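Local coordinates for pesticidal crystal protein Cry4Aa (Bacillus thuringiensis, PDB 2C9K) that kills mosquito larvae by binding to midgut epithelial cells of the insect and promoting their colloid-osmotic lysis, at residues K478-G483 and K507-H512; G483-V488 and F502-K507; G497-F502 and T599-K604; I523-N528 and M549-T554; R534-L539 and N590-Y595. All coordinates share one frame; numbering follows the deposited sequence.

Contact 1: K478-G483 and K507-H512; sequences KANSLG and KITCQH
Asn480 reaches across to strand 505-511 with both ends of its amide. Its CG lies between the backbone N and the carbonyl carbon (chi1 51°), which swings the amide over Lys507 and Thr509. Asn480 ND2 donates to Thr509 OG1 at 2.8 Å, with the hydroxyl close to the amide plane. ND2 also bonds to the Thr323 carbonyl. On the other branch, Lys507 NZ donates to Asn480 OD1 at 2.7 Å and comes from above the carbonyl plane. The Lys507 chain leaves anti to its backbone N, then bends at chi2 and chi3. Those bends fold the ammonium back onto the asparagine.

The backbones pair beside these groups. Asn480 N donates to Lys507 O at 3.0 Å, and Lys507 N to Ser481 O at 2.9 Å. Asn480 and Ser481 both face Lys507, which makes a classic beta bulge. Ala479 CB packs on Ile508 CB at 3.5 Å. A water links Lys478 O to Thr509 N. Lys478 NZ forms a salt bridge with Glu258 and hydrogen bonds with Asp461 O and Asn464 OD1.

Polar side-chain bonds thus back up the backbone pairing at the bulge. Both ends of the buried Asn480 amide are satisfied, which fixes its rotation.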
# COMPACT_ATOMS: atom_id res chain seq x y z
N LYS A 478 -3.96 1.51 -12.79
CA LYS A 478 -3.00 0.68 -13.53
C LYS A 478 -3.19 0.90 -15.03
O LYS A 478 -2.64 0.18 -15.85
CB LYS A 478 -3.19 -0.80 -13.21
CG LYS A 478 -2.78 -1.23 -11.81
CD LYS A 478 -1.29 -1.05 -11.57
CE LYS A 478 -0.45 -1.88 -12.53
NZ LYS A 478 -0.78 -3.33 -12.47
N ALA A 479 -3.99 1.91 -15.37
CA ALA A 479 -4.26 2.26 -16.75
C ALA A 479 -3.09 3.05 -17.31
O ALA A 479 -2.24 3.51 -16.55
CB ALA A 479 -5.53 3.08 -16.84
N ASN A 480 -3.04 3.21 -18.64
CA ASN A 480 -1.96 3.96 -19.27
C ASN A 480 -2.42 5.15 -20.11
O ASN A 480 -1.60 5.80 -20.78
CB ASN A 480 -1.11 3.02 -20.12
CG ASN A 480 -1.94 2.18 -21.08
OD1 ASN A 480 -2.99 2.61 -21.55
ND2 ASN A 480 -1.45 0.97 -21.40
N SER A 481 -3.71 5.46 -20.07
CA SER A 481 -4.25 6.59 -20.81
C SER A 481 -5.38 7.27 -20.04
O SER A 481 -6.34 6.62 -19.61
CB SER A 481 -4.76 6.14 -22.18
OG SER A 481 -5.31 7.24 -22.89
N LEU A 482 -5.27 8.58 -19.88
CA LEU A 482 -6.27 9.32 -19.13
C LEU A 482 -6.78 10.56 -19.86
O LEU A 482 -6.01 11.45 -20.22
CB LEU A 482 -5.66 9.74 -17.79
CG LEU A 482 -6.51 10.55 -16.83
CD1 LEU A 482 -7.59 9.67 -16.20
CD2 LEU A 482 -5.59 11.14 -15.76
N GLY A 483 -8.09 10.61 -20.09
CA GLY A 483 -8.66 11.76 -20.78
C GLY A 483 -8.35 13.09 -20.10
O GLY A 483 -7.97 13.13 -18.92
N LYS A 507 -8.06 4.46 -20.61
CA LYS A 507 -7.82 3.09 -21.05
C LYS A 507 -6.73 2.34 -20.31
O LYS A 507 -5.62 2.82 -20.13
CB LYS A 507 -7.50 3.07 -22.54
CG LYS A 507 -7.17 1.69 -23.09
CD LYS A 507 -5.67 1.49 -23.26
CE LYS A 507 -5.12 2.41 -24.32
NZ LYS A 507 -3.65 2.52 -24.21
N ILE A 508 -7.07 1.13 -19.87
CA ILE A 508 -6.10 0.30 -19.18
C ILE A 508 -5.89 -0.89 -20.12
O ILE A 508 -6.84 -1.38 -20.74
CB ILE A 508 -6.65 -0.13 -17.79
CG1 ILE A 508 -6.34 -1.59 -17.50
CG2 ILE A 508 -8.13 0.12 -17.70
CD1 ILE A 508 -4.92 -1.84 -17.14
N THR A 509 -4.63 -1.32 -20.25
CA THR A 509 -4.29 -2.45 -21.11
C THR A 509 -3.98 -3.70 -20.29
O THR A 509 -3.21 -3.64 -19.34
CB THR A 509 -3.06 -2.11 -21.97
OG1 THR A 509 -3.27 -0.85 -22.61
CG2 THR A 509 -2.83 -3.18 -23.02
N CYS A 510 -4.59 -4.82 -20.66
CA CYS A 510 -4.38 -6.07 -19.92
C CYS A 510 -3.86 -7.19 -20.80
O CYS A 510 -4.12 -7.22 -22.00
CB CYS A 510 -5.69 -6.53 -19.27
SG CYS A 510 -6.48 -5.27 -18.28
N GLN A 511 -3.13 -8.11 -20.19
CA GLN A 511 -2.59 -9.25 -20.90
C GLN A 511 -3.25 -10.47 -20.28
O GLN A 511 -3.15 -10.70 -19.08
CB GLN A 511 -1.07 -9.31 -20.70
CG GLN A 511 -0.37 -10.33 -21.60
CD GLN A 511 1.15 -10.31 -21.42
OE1 GLN A 511 1.80 -9.28 -21.59
NE2 GLN A 511 1.72 -11.47 -21.10
N HIS A 512 -3.96 -11.25 -21.09
CA HIS A 512 -4.64 -12.43 -20.58
C HIS A 512 -3.66 -13.55 -20.27
O HIS A 512 -2.52 -13.54 -20.74
CB HIS A 512 -5.69 -12.92 -21.58
CG HIS A 512 -6.69 -13.86 -20.99
ND1 HIS A 512 -7.11 -15.01 -21.63
CD2 HIS A 512 -7.36 -13.82 -19.81
CE1 HIS A 512 -7.99 -15.64 -20.87
NE2 HIS A 512 -8.15 -14.94 -19.76
O HOH W 1 -2.95 0.09 -18.41

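Contact 2: G483-V488 and F502-K507; sequences GTASKV and FKDHFK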
# COMPACT_ATOMS: atom_id res chain seq x y z
N GLY A 483 -8.09 10.61 -20.09
CA GLY A 483 -8.66 11.76 -20.78
C GLY A 483 -8.35 13.09 -20.10
O GLY A 483 -7.97 13.13 -18.92
N THR A 484 -8.51 14.18 -20.85
CA THR A 484 -8.21 15.51 -20.30
C THR A 484 -9.19 15.98 -19.24
O THR A 484 -8.80 16.68 -18.32
CB THR A 484 -8.17 16.57 -21.40
OG1 THR A 484 -7.41 16.08 -22.50
CG2 THR A 484 -7.53 17.83 -20.87
N ALA A 485 -10.46 15.63 -19.38
CA ALA A 485 -11.46 16.05 -18.40
C ALA A 485 -11.32 15.28 -17.08
O ALA A 485 -11.75 15.76 -16.02
CB ALA A 485 -12.86 15.86 -18.96
N SER A 486 -10.73 14.09 -17.15
CA SER A 486 -10.56 13.25 -15.97
C SER A 486 -9.27 13.51 -15.20
O SER A 486 -8.38 14.19 -15.69
CB SER A 486 -10.62 11.79 -16.39
OG SER A 486 -11.85 11.54 -17.04
N LYS A 487 -9.18 12.97 -13.99
CA LYS A 487 -7.97 13.15 -13.20
C LYS A 487 -7.84 12.09 -12.12
O LYS A 487 -8.81 11.42 -11.76
CB LYS A 487 -7.96 14.55 -12.56
CG LYS A 487 -9.06 14.80 -11.54
CD LYS A 487 -8.94 16.21 -10.96
CE LYS A 487 -9.99 16.49 -9.90
NZ LYS A 487 -11.38 16.39 -10.43
N VAL A 488 -6.63 11.91 -11.61
CA VAL A 488 -6.40 10.93 -10.57
C VAL A 488 -6.47 11.64 -9.21
O VAL A 488 -5.72 12.57 -8.96
CB VAL A 488 -5.00 10.28 -10.70
CG1 VAL A 488 -4.76 9.33 -9.53
CG2 VAL A 488 -4.87 9.53 -12.02
N PHE A 502 -13.39 9.81 -13.19
CA PHE A 502 -13.88 9.55 -14.54
C PHE A 502 -14.81 10.63 -15.11
O PHE A 502 -15.99 10.68 -14.77
CB PHE A 502 -14.59 8.19 -14.53
CG PHE A 502 -14.82 7.61 -15.90
CD1 PHE A 502 -13.95 7.87 -16.95
CD2 PHE A 502 -15.90 6.75 -16.12
CE1 PHE A 502 -14.14 7.28 -18.20
CE2 PHE A 502 -16.10 6.16 -17.37
CZ PHE A 502 -15.22 6.42 -18.41
N LYS A 503 -14.27 11.47 -15.98
CA LYS A 503 -15.06 12.53 -16.62
C LYS A 503 -15.35 12.22 -18.10
O LYS A 503 -16.48 12.40 -18.58
CB LYS A 503 -14.32 13.87 -16.51
CG LYS A 503 -14.91 14.86 -15.51
CD LYS A 503 -14.97 14.27 -14.11
CE LYS A 503 -15.60 15.23 -13.10
NZ LYS A 503 -14.73 16.39 -12.74
N ASP A 504 -14.34 11.75 -18.83
CA ASP A 504 -14.49 11.44 -20.24
C ASP A 504 -14.17 9.99 -20.59
O ASP A 504 -15.06 9.14 -20.75
CB ASP A 504 -13.61 12.36 -21.08
CG ASP A 504 -12.25 12.63 -20.44
OD1 ASP A 504 -11.74 11.74 -19.72
OD2 ASP A 504 -11.69 13.72 -20.66
N HIS A 505 -12.88 9.70 -20.71
CA HIS A 505 -12.42 8.37 -21.06
C HIS A 505 -11.09 8.06 -20.39
O HIS A 505 -10.43 8.95 -19.86
CB HIS A 505 -12.23 8.30 -22.57
CG HIS A 505 -11.26 9.32 -23.09
ND1 HIS A 505 -11.57 10.66 -23.16
CD2 HIS A 505 -9.99 9.20 -23.54
CE1 HIS A 505 -10.52 11.33 -23.62
NE2 HIS A 505 -9.56 10.46 -23.87
N PHE A 506 -10.71 6.78 -20.41
CA PHE A 506 -9.44 6.32 -19.86
C PHE A 506 -9.29 4.88 -20.30
O PHE A 506 -10.28 4.16 -20.38
CB PHE A 506 -9.38 6.48 -18.32
CG PHE A 506 -10.16 5.44 -17.54
CD1 PHE A 506 -9.62 4.18 -17.29
CD2 PHE A 506 -11.41 5.75 -17.01
CE1 PHE A 506 -10.32 3.25 -16.51
CE2 PHE A 506 -12.11 4.83 -16.22
CZ PHE A 506 -11.57 3.58 -15.97
N LYS A 507 -8.06 4.46 -20.61
CA LYS A 507 -7.82 3.09 -21.05
C LYS A 507 -6.73 2.34 -20.31
O LYS A 507 -5.62 2.82 -20.13
CB LYS A 507 -7.50 3.07 -22.54
CG LYS A 507 -7.17 1.69 -23.09
CD LYS A 507 -5.67 1.49 -23.26
CE LYS A 507 -5.12 2.41 -24.32
NZ LYS A 507 -3.65 2.52 -24.21
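Asp504 and Ser486 carry most of the polar contact between 483-488 and 502-507. With chi1 at 39°, the Asp504 carboxylate is tucked over its own backbone and faces Ala485 and Ser486. Ala485 N donates to Asp504 OD2 at 2.6 Å, on the syn side but tilted out of the carboxylate plane. Ser486 OG donates to Asp504 OD1 at 2.7 Å from above the carboxylate plane. His505 N reaches the same OD1 from the opposite face. Ser486 OG also accepts from Lys503 N at 2.6 Å, so this hydroxyl is used in both directions. Gly483 N donates to His505 O at 2.9 Å.

Gly483 CA lies over one face of the His505 imidazole, a CH-pi contact of 3.6 Å from CA to the ring centroid. Ala485 CB meets Lys503 CB at 3.5 Å.

The ends of Lys487 and Lys503 run side by side, with NZ to NZ at 4.1 Å. Asp501 serves both: it forms a salt bridge with Lys487 and a long, weak ion pair with Lys503. This would probably ease the repulsion.

Carboxylate and serine hydroxyl thus tie together the two loops that lead into strands 487-489 and 505-511. The site belongs to the third domain of the toxin fragment, the beta-sandwich of the three-domain Cry toxins.

Contact 3: G497-F502 and T599-K604; sequences GDLIDF and TVLIDK
Leu499 and Ile602 bury the most surface here, followed by Leu601. Leu499 points toward strand 600-604 and splits its two methyls between Leu601 and Asp603. CD1 meets Leu601 CB at 4.0 Å, with the two side chains crossing at about a right angle. CD2 lies against Asp603, 3.4 Å from OD1.

Ile602 shares a face with Ile500, opposite the face of Asp501 and Leu601. Its CB packs on Ile500 CB at 4.1 Å, and its CG1 touches Phe502 CB at 3.9 Å. The backbones of Ile500 and Ile602 form an antiparallel hydrogen-bonded pair: Ile602 N donates to Ile500 O at 2.8 Å, and Ile500 N to Ile602 O at 3.1 Å.

Leu601 sends CD2 to Asp501, its partner in the next, non-hydrogen-bonded pair. One water joins Asp498 O to Asp603 O. The Asp603 carboxylate makes salt bridges with Lys604 through OD1 and with Arg524 through OD2.

This is antiparallel pairing inside one sheet of the third-domain beta-sandwich, with Ile602 and Ile500 reaching Phe506 of the facing sheet.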
# COMPACT_ATOMS: atom_id res chain seq x y z
N GLY A 497 -4.75 2.70 -2.68
CA GLY A 497 -4.14 3.61 -3.62
C GLY A 497 -5.12 4.64 -4.13
O GLY A 497 -6.24 4.73 -3.63
N ASP A 498 -4.73 5.42 -5.13
CA ASP A 498 -5.59 6.46 -5.67
C ASP A 498 -6.71 5.97 -6.59
O ASP A 498 -6.75 4.79 -6.96
CB ASP A 498 -4.73 7.49 -6.41
CG ASP A 498 -3.63 8.04 -5.53
OD1 ASP A 498 -3.88 8.26 -4.33
OD2 ASP A 498 -2.50 8.25 -6.04
N LEU A 499 -7.60 6.89 -6.95
CA LEU A 499 -8.74 6.58 -7.81
C LEU A 499 -8.83 7.53 -9.01
O LEU A 499 -8.24 8.61 -9.01
CB LEU A 499 -10.04 6.72 -7.03
CG LEU A 499 -10.12 6.28 -5.57
CD1 LEU A 499 -11.36 6.88 -4.93
CD2 LEU A 499 -10.14 4.76 -5.47
N ILE A 500 -9.58 7.12 -10.02
CA ILE A 500 -9.78 7.93 -11.23
C ILE A 500 -11.08 8.72 -11.12
O ILE A 500 -12.12 8.15 -10.78
CB ILE A 500 -9.89 7.06 -12.52
CG1 ILE A 500 -8.52 6.50 -12.91
CG2 ILE A 500 -10.44 7.90 -13.67
CD1 ILE A 500 -8.55 5.71 -14.21
N ASP A 501 -11.00 10.02 -11.42
CA ASP A 501 -12.16 10.90 -11.42
C ASP A 501 -12.63 10.85 -12.87
O ASP A 501 -12.29 11.71 -13.68
CB ASP A 501 -11.75 12.33 -11.04
CG ASP A 501 -12.93 13.20 -10.59
OD1 ASP A 501 -14.01 13.11 -11.22
OD2 ASP A 501 -12.76 13.97 -9.61
N PHE A 502 -13.39 9.81 -13.19
CA PHE A 502 -13.88 9.55 -14.54
C PHE A 502 -14.81 10.63 -15.11
O PHE A 502 -15.99 10.68 -14.77
CB PHE A 502 -14.59 8.19 -14.53
CG PHE A 502 -14.82 7.61 -15.90
CD1 PHE A 502 -13.95 7.87 -16.95
CD2 PHE A 502 -15.90 6.75 -16.12
CE1 PHE A 502 -14.14 7.28 -18.20
CE2 PHE A 502 -16.10 6.16 -17.37
CZ PHE A 502 -15.22 6.42 -18.41
N THR A 599 -20.16 13.33 -9.91
CA THR A 599 -18.81 12.81 -9.75
C THR A 599 -18.80 11.29 -9.63
O THR A 599 -19.57 10.72 -8.86
CB THR A 599 -18.12 13.37 -8.48
OG1 THR A 599 -17.90 14.78 -8.63
CG2 THR A 599 -16.79 12.68 -8.24
N VAL A 600 -17.91 10.65 -10.38
CA VAL A 600 -17.77 9.20 -10.35
C VAL A 600 -16.31 8.87 -10.07
O VAL A 600 -15.41 9.34 -10.77
CB VAL A 600 -18.18 8.55 -11.70
CG1 VAL A 600 -17.94 7.05 -11.66
CG2 VAL A 600 -19.65 8.84 -11.97
N LEU A 601 -16.06 8.08 -9.03
CA LEU A 601 -14.70 7.70 -8.69
C LEU A 601 -14.48 6.22 -8.97
O LEU A 601 -15.09 5.36 -8.33
CB LEU A 601 -14.41 8.03 -7.23
CG LEU A 601 -14.53 9.52 -6.87
CD1 LEU A 601 -14.25 9.71 -5.39
CD2 LEU A 601 -13.56 10.34 -7.70
N ILE A 602 -13.63 5.92 -9.94
CA ILE A 602 -13.34 4.54 -10.31
C ILE A 602 -12.20 3.98 -9.48
O ILE A 602 -11.09 4.49 -9.51
CB ILE A 602 -12.94 4.42 -11.78
CG1 ILE A 602 -14.12 4.77 -12.69
CG2 ILE A 602 -12.48 3.01 -12.06
CD1 ILE A 602 -15.26 3.80 -12.61
N ASP A 603 -12.49 2.90 -8.76
CA ASP A 603 -11.50 2.25 -7.91
C ASP A 603 -10.86 1.01 -8.54
O ASP A 603 -9.70 1.03 -8.95
CB ASP A 603 -12.14 1.91 -6.57
CG ASP A 603 -11.23 1.10 -5.68
OD1 ASP A 603 -10.01 1.39 -5.66
OD2 ASP A 603 -11.74 0.19 -4.99
N LYS A 604 -11.63 -0.07 -8.63
CA LYS A 604 -11.12 -1.33 -9.18
C LYS A 604 -11.93 -1.86 -10.36
O LYS A 604 -13.15 -1.71 -10.42
CB LYS A 604 -11.10 -2.42 -8.09
CG LYS A 604 -10.56 -2.02 -6.72
CD LYS A 604 -9.06 -2.05 -6.65
CE LYS A 604 -8.56 -1.91 -5.21
NZ LYS A 604 -8.96 -0.63 -4.52
O HOH W 2 -7.33 3.02 -9.21
O HOH W 3 -7.77 2.55 -5.13
O HOH W 4 -15.39 15.29 -9.25

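Contact 4: I523-N528 and M549-T554; sequences IRYASN and MALNPT
Tyr525 and Leu551 make the main apolar contact between 523-528 and 549-554. A Tyr525 chi1 of 73° places the ring face against Leu551. Leu551 CD2 sits over the centre of one ring face, 3.7 Å from the centroid, as a CH-pi contact. Leu551 CB reaches Tyr525 CE1, also at 3.7 Å. The tyrosine and leucine side chains run antiparallel alongside each other. Thr554 CG2 adds a methyl contact with Tyr525 OH at 3.7 Å.

Three direct hydrogen bonds join the segments. Asn552 N donates to Tyr525 OH at 3.0 Å, so the phenol is held at its tip as well as over its face. Ser527 has both backbone groups engaged by Thr554. Its N donates to Thr554 OG1 at 2.9 Å, and its O accepts from Thr554 N at 2.5 Å. Thr554 OG1 is also bonded to the carbonyl of Asp567.

A water sits between Ser527 OG and Leu551 O, though its bond to Leu551 O is weak. Pro553 CA makes longer CA-H...O contacts with the carbonyls of Ser527 and Asn528.

Strand 517-527 lies here between strands 569-572 and 600-609. The loop after strand 545-550 folds against its end. Leu551 also touches Val600, Leu571 and Ile537, so it sits between the two sheets.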
# COMPACT_ATOMS: atom_id res chain seq x y z
N ILE A 523 -17.19 -3.49 -11.77
CA ILE A 523 -16.53 -2.26 -11.33
C ILE A 523 -16.82 -1.82 -9.89
O ILE A 523 -17.98 -1.85 -9.45
CB ILE A 523 -16.91 -1.10 -12.29
CG1 ILE A 523 -16.12 -1.22 -13.59
CG2 ILE A 523 -16.65 0.25 -11.66
CD1 ILE A 523 -16.57 -0.23 -14.62
N ARG A 524 -15.78 -1.43 -9.16
CA ARG A 524 -15.92 -0.95 -7.78
C ARG A 524 -15.71 0.55 -7.87
O ARG A 524 -14.58 1.02 -8.05
CB ARG A 524 -14.85 -1.58 -6.86
CG ARG A 524 -15.03 -1.25 -5.37
CD ARG A 524 -14.17 -2.14 -4.47
NE ARG A 524 -14.51 -2.05 -3.04
CZ ARG A 524 -14.05 -1.14 -2.19
NH1 ARG A 524 -13.20 -0.20 -2.59
NH2 ARG A 524 -14.41 -1.17 -0.92
N TYR A 525 -16.79 1.31 -7.74
CA TYR A 525 -16.74 2.76 -7.87
C TYR A 525 -17.49 3.47 -6.77
O TYR A 525 -18.16 2.85 -5.94
CB TYR A 525 -17.39 3.16 -9.19
CG TYR A 525 -18.90 3.00 -9.10
CD1 TYR A 525 -19.74 4.12 -9.06
CD2 TYR A 525 -19.47 1.74 -8.95
CE1 TYR A 525 -21.11 3.97 -8.87
CE2 TYR A 525 -20.85 1.59 -8.76
CZ TYR A 525 -21.66 2.71 -8.72
OH TYR A 525 -23.00 2.55 -8.51
N ALA A 526 -17.40 4.80 -6.80
CA ALA A 526 -18.08 5.68 -5.86
C ALA A 526 -18.75 6.72 -6.76
O ALA A 526 -18.28 6.99 -7.87
CB ALA A 526 -17.07 6.35 -4.93
N SER A 527 -19.84 7.31 -6.29
CA SER A 527 -20.54 8.29 -7.10
C SER A 527 -21.64 9.02 -6.35
O SER A 527 -22.41 8.40 -5.63
CB SER A 527 -21.16 7.59 -8.32
OG SER A 527 -22.00 8.47 -9.05
N ASN A 528 -21.69 10.33 -6.52
CA ASN A 528 -22.74 11.10 -5.88
C ASN A 528 -23.86 11.23 -6.93
O ASN A 528 -24.20 10.24 -7.57
CB ASN A 528 -22.24 12.47 -5.42
CG ASN A 528 -21.42 13.18 -6.48
OD1 ASN A 528 -21.64 12.97 -7.67
ND2 ASN A 528 -20.49 14.02 -6.04
N MET A 549 -23.40 0.52 -19.08
CA MET A 549 -24.31 0.49 -17.95
C MET A 549 -24.40 1.84 -17.22
O MET A 549 -23.54 2.71 -17.37
CB MET A 549 -23.88 -0.62 -16.97
CG MET A 549 -22.51 -0.42 -16.35
SD MET A 549 -21.99 -1.72 -15.19
CE MET A 549 -23.56 -2.06 -14.32
N ALA A 550 -25.46 2.01 -16.44
CA ALA A 550 -25.69 3.22 -15.66
C ALA A 550 -25.21 2.98 -14.24
O ALA A 550 -25.48 1.92 -13.66
CB ALA A 550 -27.16 3.57 -15.66
N LEU A 551 -24.50 3.95 -13.68
CA LEU A 551 -24.00 3.84 -12.32
C LEU A 551 -25.02 4.44 -11.37
O LEU A 551 -25.82 5.30 -11.77
CB LEU A 551 -22.66 4.57 -12.20
CG LEU A 551 -21.50 3.94 -12.97
CD1 LEU A 551 -20.25 4.79 -12.79
CD2 LEU A 551 -21.26 2.53 -12.47
N ASN A 552 -25.01 4.00 -10.11
CA ASN A 552 -25.96 4.51 -9.12
C ASN A 552 -25.27 5.42 -8.12
O ASN A 552 -24.06 5.34 -7.92
CB ASN A 552 -26.59 3.34 -8.36
CG ASN A 552 -27.28 2.36 -9.26
OD1 ASN A 552 -27.35 1.16 -8.95
ND2 ASN A 552 -27.81 2.84 -10.39
N PRO A 553 -26.04 6.30 -7.47
CA PRO A 553 -25.45 7.21 -6.48
C PRO A 553 -25.01 6.30 -5.34
O PRO A 553 -25.64 5.28 -5.10
CB PRO A 553 -26.61 8.09 -6.08
CG PRO A 553 -27.46 8.09 -7.31
CD PRO A 553 -27.44 6.67 -7.73
N THR A 554 -23.94 6.66 -4.64
CA THR A 554 -23.47 5.82 -3.55
C THR A 554 -23.13 6.64 -2.31
O THR A 554 -23.04 6.13 -1.20
CB THR A 554 -22.23 5.01 -3.98
OG1 THR A 554 -21.11 5.89 -4.12
CG2 THR A 554 -22.50 4.34 -5.32
O HOH W 5 -24.23 7.57 -10.95

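Contact 5: R534-L539 and N590-Y595; sequences RAVINL and NRSDVY
Arg591 runs alongside Val536 and Ala535 with its chain extended from CG to NE. Its CG is anti to the backbone N (chi1 179°), which sends the side chain along the neighbouring segment. CB lies 4.0 Å from Val536 O, and CG follows at 3.6 Å. NE and CZ both pass Ala535 CB at 3.5 Å. At the tip, Ala535 CB rests over one face of the guanidinium, offset toward its rim, and is 3.4 Å from NH2. The guanidinium edge meets Asp593: NH2 donates to the syn lone pair of OD2 at 2.8 Å, nearly in the guanidinium plane, as part of a salt bridge. NH1 bonds to Phe502 O, and NH2 also to Thr598 O.

Main-chain hydrogen bonds join the same two segments. Asn538 N donates to Asn590 O, and Asn590 N to Asn538 O, both at 2.8 Å. Ser592 N reaches Val536 O at 3.3 Å.

These are antiparallel strands at the surface of the third-domain beta-sandwich, where the extended arginine ties a strand end to the loop that follows it.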
# COMPACT_ATOMS: atom_id res chain seq x y z
N ARG A 534 -27.80 9.80 -13.31
CA ARG A 534 -26.82 8.73 -13.28
C ARG A 534 -25.81 8.86 -14.40
O ARG A 534 -26.16 9.18 -15.54
CB ARG A 534 -27.52 7.37 -13.40
CG ARG A 534 -28.67 7.17 -12.45
CD ARG A 534 -29.57 6.06 -12.94
NE ARG A 534 -29.06 4.74 -12.58
CZ ARG A 534 -29.50 3.60 -13.12
NH1 ARG A 534 -30.44 3.63 -14.06
NH2 ARG A 534 -29.01 2.44 -12.72
N ALA A 535 -24.55 8.62 -14.08
CA ALA A 535 -23.50 8.67 -15.08
C ALA A 535 -23.61 7.36 -15.84
O ALA A 535 -24.03 6.34 -15.28
CB ALA A 535 -22.14 8.78 -14.41
N VAL A 536 -23.27 7.38 -17.12
CA VAL A 536 -23.33 6.18 -17.93
C VAL A 536 -21.92 5.85 -18.39
O VAL A 536 -21.18 6.75 -18.79
CB VAL A 536 -24.25 6.40 -19.15
CG1 VAL A 536 -24.05 5.30 -20.18
CG2 VAL A 536 -25.68 6.41 -18.70
N ILE A 537 -21.55 4.58 -18.33
CA ILE A 537 -20.21 4.15 -18.72
C ILE A 537 -20.18 3.11 -19.83
O ILE A 537 -20.80 2.05 -19.73
CB ILE A 537 -19.48 3.57 -17.51
CG1 ILE A 537 -20.40 2.56 -16.81
CG2 ILE A 537 -19.06 4.71 -16.59
CD1 ILE A 537 -19.89 2.04 -15.50
N ASN A 538 -19.43 3.41 -20.88
CA ASN A 538 -19.31 2.50 -22.00
C ASN A 538 -17.90 1.94 -22.09
O ASN A 538 -16.92 2.68 -22.13
CB ASN A 538 -19.69 3.21 -23.30
CG ASN A 538 -21.13 3.64 -23.30
OD1 ASN A 538 -22.04 2.81 -23.26
ND2 ASN A 538 -21.36 4.95 -23.32
N LEU A 539 -17.83 0.62 -22.11
CA LEU A 539 -16.58 -0.12 -22.17
C LEU A 539 -16.42 -0.72 -23.56
O LEU A 539 -17.23 -1.55 -23.98
CB LEU A 539 -16.64 -1.27 -21.15
CG LEU A 539 -15.47 -1.64 -20.24
CD1 LEU A 539 -15.75 -3.05 -19.71
CD2 LEU A 539 -14.15 -1.61 -20.98
N ASN A 590 -15.40 4.93 -21.51
CA ASN A 590 -15.93 6.24 -21.90
C ASN A 590 -17.15 6.58 -21.07
O ASN A 590 -17.89 5.69 -20.63
CB ASN A 590 -16.35 6.25 -23.37
CG ASN A 590 -15.24 6.69 -24.30
OD1 ASN A 590 -14.70 5.88 -25.05
ND2 ASN A 590 -14.90 7.97 -24.25
N ARG A 591 -17.35 7.87 -20.84
CA ARG A 591 -18.51 8.35 -20.11
C ARG A 591 -19.33 9.14 -21.12
O ARG A 591 -18.81 10.06 -21.76
CB ARG A 591 -18.08 9.25 -18.95
CG ARG A 591 -19.25 9.78 -18.19
CD ARG A 591 -18.88 10.30 -16.83
NE ARG A 591 -20.05 10.89 -16.20
CZ ARG A 591 -20.05 11.47 -15.01
NH1 ARG A 591 -18.93 11.54 -14.31
NH2 ARG A 591 -21.18 11.99 -14.53
N SER A 592 -20.60 8.79 -21.29
CA SER A 592 -21.43 9.48 -22.27
C SER A 592 -22.53 10.38 -21.72
O SER A 592 -23.02 11.25 -22.42
CB SER A 592 -22.06 8.45 -23.20
OG SER A 592 -22.77 7.49 -22.45
N ASP A 593 -22.91 10.16 -20.46
CA ASP A 593 -23.96 10.97 -19.84
C ASP A 593 -23.62 12.46 -19.89
O ASP A 593 -22.47 12.83 -20.11
CB ASP A 593 -24.18 10.53 -18.39
CG ASP A 593 -22.97 10.77 -17.51
OD1 ASP A 593 -21.99 10.02 -17.64
OD2 ASP A 593 -23.01 11.71 -16.69
N VAL A 594 -24.62 13.30 -19.66
CA VAL A 594 -24.44 14.75 -19.68
C VAL A 594 -24.22 15.32 -18.29
O VAL A 594 -23.68 16.42 -18.14
CB VAL A 594 -25.67 15.44 -20.30
CG1 VAL A 594 -25.65 16.92 -20.00
CG2 VAL A 594 -25.69 15.22 -21.80
N TYR A 595 -24.64 14.58 -17.28
CA TYR A 595 -24.54 15.01 -15.89
C TYR A 595 -23.13 15.30 -15.37
O TYR A 595 -22.65 14.63 -14.45
CB TYR A 595 -25.25 13.98 -15.02
CG TYR A 595 -26.60 13.59 -15.59
CD1 TYR A 595 -26.83 12.31 -16.08
CD2 TYR A 595 -27.61 14.55 -15.73
CE1 TYR A 595 -28.05 11.98 -16.68
CE2 TYR A 595 -28.83 14.23 -16.33
CZ TYR A 595 -29.04 12.95 -16.81
OH TYR A 595 -30.23 12.65 -17.43

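Overall arrangement
All five contacts lie in the third, C-terminal domain of the toxin fragment, with centres 10 to 20 Å apart. Contacts 1 and 5 pair strands of one antiparallel sheet, ordered 481-482, 505-511, 584-591, 536-541 and 545-550. Contact 3 pairs strands of the other sheet. Contacts 2 and 4 connect parts of the two sheets. Along the chain contact 2 is nested within contact 1, and contact 3 alternates with both. Contacts 4 and 5 alternate in sequence, and both are nested within contact 3. Contacts 1 and 2 share Gly483 and Lys507, and contacts 2 and 3 share Phe502. Segments 14 to 97 residues apart are thus brought together into one compact sandwich.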